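PDB 4I2U: glutaredoxin from Chlorella sorokiniana, which binds glutathione and, as a thioredoxin-fold oxidoreductase, probably uses thiol chemistry to reduce disulfides and maintain the redox balance of the cell. Local coordinates for residues D9-I12 against S13-V17; D60-L63 against E64-G68. One frame throughout, in Å; residues are numbered along the deposited sequence. Where two conformers were deposited one is given.

Contact 1 (D9-I12 against S13-V17); sequences DSTI and SGNKV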
loop_
_atom_site.group_PDB
_atom_site.type_symbol
_atom_site.label_atom_id
_atom_site.label_comp_id
_atom_site.label_asym_id
_atom_site.label_seq_id
_atom_site.Cartn_x
_atom_site.Cartn_y
_atom_site.Cartn_z
ATOM N N ASP A 9 0.509 2.369 11.952
ATOM C CA ASP A 9 -0.815 2.926 12.212
ATOM C C ASP A 9 -0.895 4.375 11.753
ATOM O O ASP A 9 -1.865 4.782 11.095
ATOM C CB ASP A 9 -1.173 2.849 13.698
ATOM C CG ASP A 9 -1.392 1.419 14.201
ATOM O OD1 ASP A 9 -1.435 0.468 13.398
ATOM O OD2 ASP A 9 -1.573 1.292 15.438
ATOM N N SER A 10 0.099 5.171 12.116
ATOM C CA SER A 10 0.103 6.588 11.764
ATOM C C SER A 10 0.225 6.780 10.263
ATOM O O SER A 10 -0.353 7.701 9.699
ATOM C CB SER A 10 1.250 7.313 12.463
ATOM O OG SER A 10 1.051 7.339 13.864
ATOM N N THR A 11 0.993 5.921 9.612
ATOM C CA THR A 11 1.180 6.070 8.185
ATOM C C THR A 11 -0.107 5.775 7.423
ATOM O O THR A 11 -0.474 6.532 6.503
ATOM C CB THR A 11 2.327 5.188 7.681
ATOM O OG1 THR A 11 3.544 5.589 8.315
ATOM C CG2 THR A 11 2.503 5.319 6.176
ATOM N N ILE A 12 -0.795 4.699 7.776
ATOM C CA ILE A 12 -1.990 4.334 7.024
ATOM C C ILE A 12 -3.166 5.241 7.351
ATOM O O ILE A 12 -4.061 5.383 6.524
ATOM C CB ILE A 12 -2.389 2.840 7.176
ATOM C CG1 ILE A 12 -2.905 2.521 8.586
ATOM C CG2 ILE A 12 -1.227 1.962 6.775
ATOM C CD1 ILE A 12 -3.397 1.091 8.731
ATOM N N SER A 13 -3.183 5.871 8.523
ATOM C CA SER A 13 -4.269 6.799 8.862
ATOM C C SER A 13 -3.972 8.222 8.395
ATOM O O SER A 13 -4.891 9.027 8.278
ATOM C CB SER A 13 -4.570 6.752 10.361
ATOM O OG SER A 13 -3.447 7.129 11.121
ATOM N N GLY A 14 -2.709 8.530 8.099
ATOM C CA GLY A 14 -2.311 9.866 7.700
ATOM C C GLY A 14 -2.061 10.035 6.216
ATOM O O GLY A 14 -1.857 11.151 5.770
ATOM N N ASN A 15 -2.082 8.941 5.456
ATOM C CA ASN A 15 -1.828 8.969 4.019
ATOM C C ASN A 15 -2.823 8.063 3.349
ATOM O O ASN A 15 -3.010 6.941 3.794
ATOM C CB ASN A 15 -0.423 8.481 3.719
ATOM C CG ASN A 15 0.622 9.299 4.406
ATOM O OD1 ASN A 15 1.008 10.358 3.911
ATOM N ND2 ASN A 15 1.062 8.852 5.570
ATOM N N LYS A 16 -3.460 8.525 2.285
ATOM C CA LYS A 16 -4.544 7.783 1.668
ATOM C C LYS A 16 -4.110 6.528 0.928
ATOM O O LYS A 16 -4.881 5.597 0.823
ATOM C CB LYS A 16 -5.304 8.698 0.704
ATOM C CG LYS A 16 -6.033 9.848 1.368
ATOM C CD LYS A 16 -7.156 9.337 2.231
ATOM C CE LYS A 16 -7.957 10.473 2.830
ATOM N NZ LYS A 16 -9.413 10.183 2.819
ATOM N N VAL A 17 -2.917 6.515 0.346
ATOM C CA VAL A 17 -2.472 5.380 -0.449
ATOM C C VAL A 17 -1.097 5.002 0.039
ATOM O O VAL A 17 -0.140 5.774 -0.122
ATOM C CB VAL A 17 -2.453 5.709 -1.950
ATOM C CG1 VAL A 17 -1.986 4.507 -2.725
ATOM C CG2 VAL A 17 -3.832 6.141 -2.399
#

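Contact 2 (D60-L63 against E64-G68); sequences DYLL and ELTGG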
loop_
_atom_site.group_PDB
_atom_site.type_symbol
_atom_site.label_atom_id
_atom_site.label_comp_id
_atom_site.label_asym_id
_atom_site.label_seq_id
_atom_site.Cartn_x
_atom_site.Cartn_y
_atom_site.Cartn_z
ATOM N N ASP A 60 6.664 -7.631 11.044
ATOM C CA ASP A 60 6.046 -8.347 12.157
ATOM C C ASP A 60 4.711 -7.721 12.534
ATOM O O ASP A 60 3.730 -8.433 12.754
ATOM C CB ASP A 60 6.967 -8.321 13.380
ATOM C CG ASP A 60 8.153 -9.234 13.261
ATOM O OD1 ASP A 60 8.151 -10.126 12.387
ATOM O OD2 ASP A 60 9.074 -9.058 14.095
ATOM N N TYR A 61 4.647 -6.400 12.622
ATOM C CA TYR A 61 3.379 -5.776 12.931
ATOM C C TYR A 61 2.404 -5.965 11.784
ATOM O O TYR A 61 1.207 -6.156 12.006
ATOM C CB TYR A 61 3.531 -4.298 13.267
ATOM C CG TYR A 61 2.189 -3.674 13.557
ATOM C CD1 TYR A 61 1.385 -4.137 14.595
ATOM C CD2 TYR A 61 1.706 -2.652 12.759
ATOM C CE1 TYR A 61 0.128 -3.565 14.833
ATOM C CE2 TYR A 61 0.460 -2.081 12.984
ATOM C CZ TYR A 61 -0.324 -2.540 14.026
ATOM O OH TYR A 61 -1.560 -1.967 14.295
ATOM N N LEU A 62 2.867 -5.871 10.539
ATOM C CA LEU A 62 1.978 -6.128 9.414
ATOM C C LEU A 62 1.366 -7.531 9.460
ATOM O O LEU A 62 0.212 -7.725 9.054
ATOM C CB LEU A 62 2.692 -5.859 8.079
ATOM C CG LEU A 62 2.968 -4.368 7.818
ATOM C CD1 LEU A 62 4.004 -4.175 6.721
ATOM C CD2 LEU A 62 1.664 -3.641 7.459
ATOM N N LEU A 63 2.105 -8.509 9.977
ATOM C CA LEU A 63 1.538 -9.838 10.181
ATOM C C LEU A 63 0.370 -9.746 11.173
ATOM O O LEU A 63 -0.718 -10.318 10.959
ATOM C CB LEU A 63 2.611 -10.776 10.709
ATOM C CG LEU A 63 2.150 -12.141 11.208
ATOM C CD1 LEU A 63 1.436 -12.942 10.133
ATOM C CD2 LEU A 63 3.346 -12.894 11.743
ATOM N N GLU A 64 0.570 -9.018 12.268
ATOM C CA GLU A 64 -0.496 -8.849 13.245
ATOM C C GLU A 64 -1.702 -8.132 12.661
ATOM O O GLU A 64 -2.855 -8.524 12.913
ATOM C CB GLU A 64 0.020 -8.095 14.471
ATOM C CG GLU A 64 1.109 -8.803 15.239
ATOM C CD GLU A 64 1.492 -8.029 16.461
ATOM O OE1 GLU A 64 2.271 -7.075 16.338
ATOM O OE2 GLU A 64 0.989 -8.349 17.555
ATOM N N LEU A 65 -1.488 -7.077 11.894
ATOM C CA LEU A 65 -2.594 -6.260 11.416
ATOM C C LEU A 65 -3.309 -6.888 10.240
ATOM O O LEU A 65 -4.528 -6.759 10.127
ATOM C CB LEU A 65 -2.070 -4.875 11.032
ATOM C CG LEU A 65 -3.122 -3.871 10.574
ATOM C CD1 LEU A 65 -4.245 -3.694 11.597
ATOM C CD2 LEU A 65 -2.444 -2.539 10.234
ATOM N N THR A 66 -2.566 -7.562 9.364
ATOM C CA THR A 66 -3.114 -7.994 8.071
ATOM C C THR A 66 -3.187 -9.497 7.860
ATOM O O THR A 66 -3.894 -9.939 6.958
ATOM C CB THR A 66 -2.327 -7.426 6.864
ATOM O OG1 THR A 66 -1.095 -8.154 6.690
ATOM C CG2 THR A 66 -2.066 -5.918 7.010
ATOM N N GLY A 67 -2.461 -10.285 8.646
ATOM C CA GLY A 67 -2.474 -11.728 8.460
ATOM C C GLY A 67 -1.294 -12.297 7.719
ATOM O O GLY A 67 -1.181 -13.509 7.601
ATOM N N GLY A 68 -0.402 -11.449 7.232
ATOM C CA GLY A 68 0.781 -11.919 6.524
ATOM C C GLY A 68 1.917 -10.915 6.623
ATOM O O GLY A 68 1.679 -9.743 6.867
#

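Contact 1 (D9-I12 against S13-V17)
S13 and N15 reach back to the carbonyls of D9 and T11, closing the last turn of helix 3-14, the first helix of this glutaredoxin's thioredoxin fold. The inner side is tightly packed. The branched apolar chain of I12 packs on F20 and F75 of the sheet; T11 rests on V18 and T45, its small hydroxyl returned to L7 O within the helix. The outer side, where S13 and G14 lie, is exposed to solvent and is held by polar bonds to the backbone. S13 OG stands between its own backbone N and carbonyl carbon (chi1 61°), which carries it to within 2.8 Å of D9 O. The same oxygen accepts S13 N at 3.1 Å, from the opposite face of its plane, so serine doubles the grip on a single carbonyl. Next along, G14 N is held weakly, by S10 O and by T11 O, and a beta carbon at this glycine would fall about 2.9 Å from S10 O, a clash that favours glycine here. N15 is the first residue to leave helical geometry. Its backbone N bonds weakly to T11 O, and asparagine, with a donor on a short side chain, adds the stronger bond: N15 ND2 to T11 O is 2.9 Å, with the oxygen close to the amide plane and the bond nearly straight (162° at the hydrogen), meeting a lone pair in the carbonyl plane.

Contact 2 (D60-L63 against E64-G68)
E64 folds back along the turn onto Y61. Its CB lies 3.4 Å from Y61 O, and its CG passes 3.6 Å from D60 O. From there the chain runs extended and brings OE1 to the rim of the tyrosine ring, in the ring plane and 3.5 Å from Y61 CD1; the carboxylate stands perpendicular to the ring. L65, one turn beyond Y61, covers a face of the ring instead: its CB is 4.1 Å above the plane, offset toward the rim, while CD2 touches Y61 CE2. With Y61 CG anti to the backbone N (chi1 179°), the ring stretches toward helix 3-14, where OH bonds to D9. Were the tyrosine an alanine, D9 would probably lose this hydroxyl partner and a gap would open beside L65 CD2. These residues form the C-terminal end of helix 55-66 of the thioredoxin fold. T66 suits the final turn because its hydroxyl doubles the helical bond: N and OG1 approach L62 O from opposite faces, OG1 at 2.7 Å. G67 then takes a positive phi of 101°, where a side chain would press on the preceding carbonyl, and G67 N still bonds to L63 O at 2.9 Å. Past it, G68 O turns back to accept a CA-H...O contact from L63 CA at 3.3 Å.

Starting from the N terminus, contact 1 closes the last turn of helix 3-14, and the chain then enters strand 17-21. Helix 26-36 carries it in a beta-alpha-beta crossover to the parallel strand 45-48. Contact 2 follows, ending helix 55-66 before the chain passes R69, part of the glutathione pocket, and reaches strand 73-76. Each contact is local, covering the last turn of a helix and the first residues after it, and the two stand in series, neither enclosing nor crossing the other, with centres about 16 Å apart. They nevertheless touch: besides the polar link from D9 to Y61, I12 CD1 packs on L65 CD2, tying the two helices together beside F75.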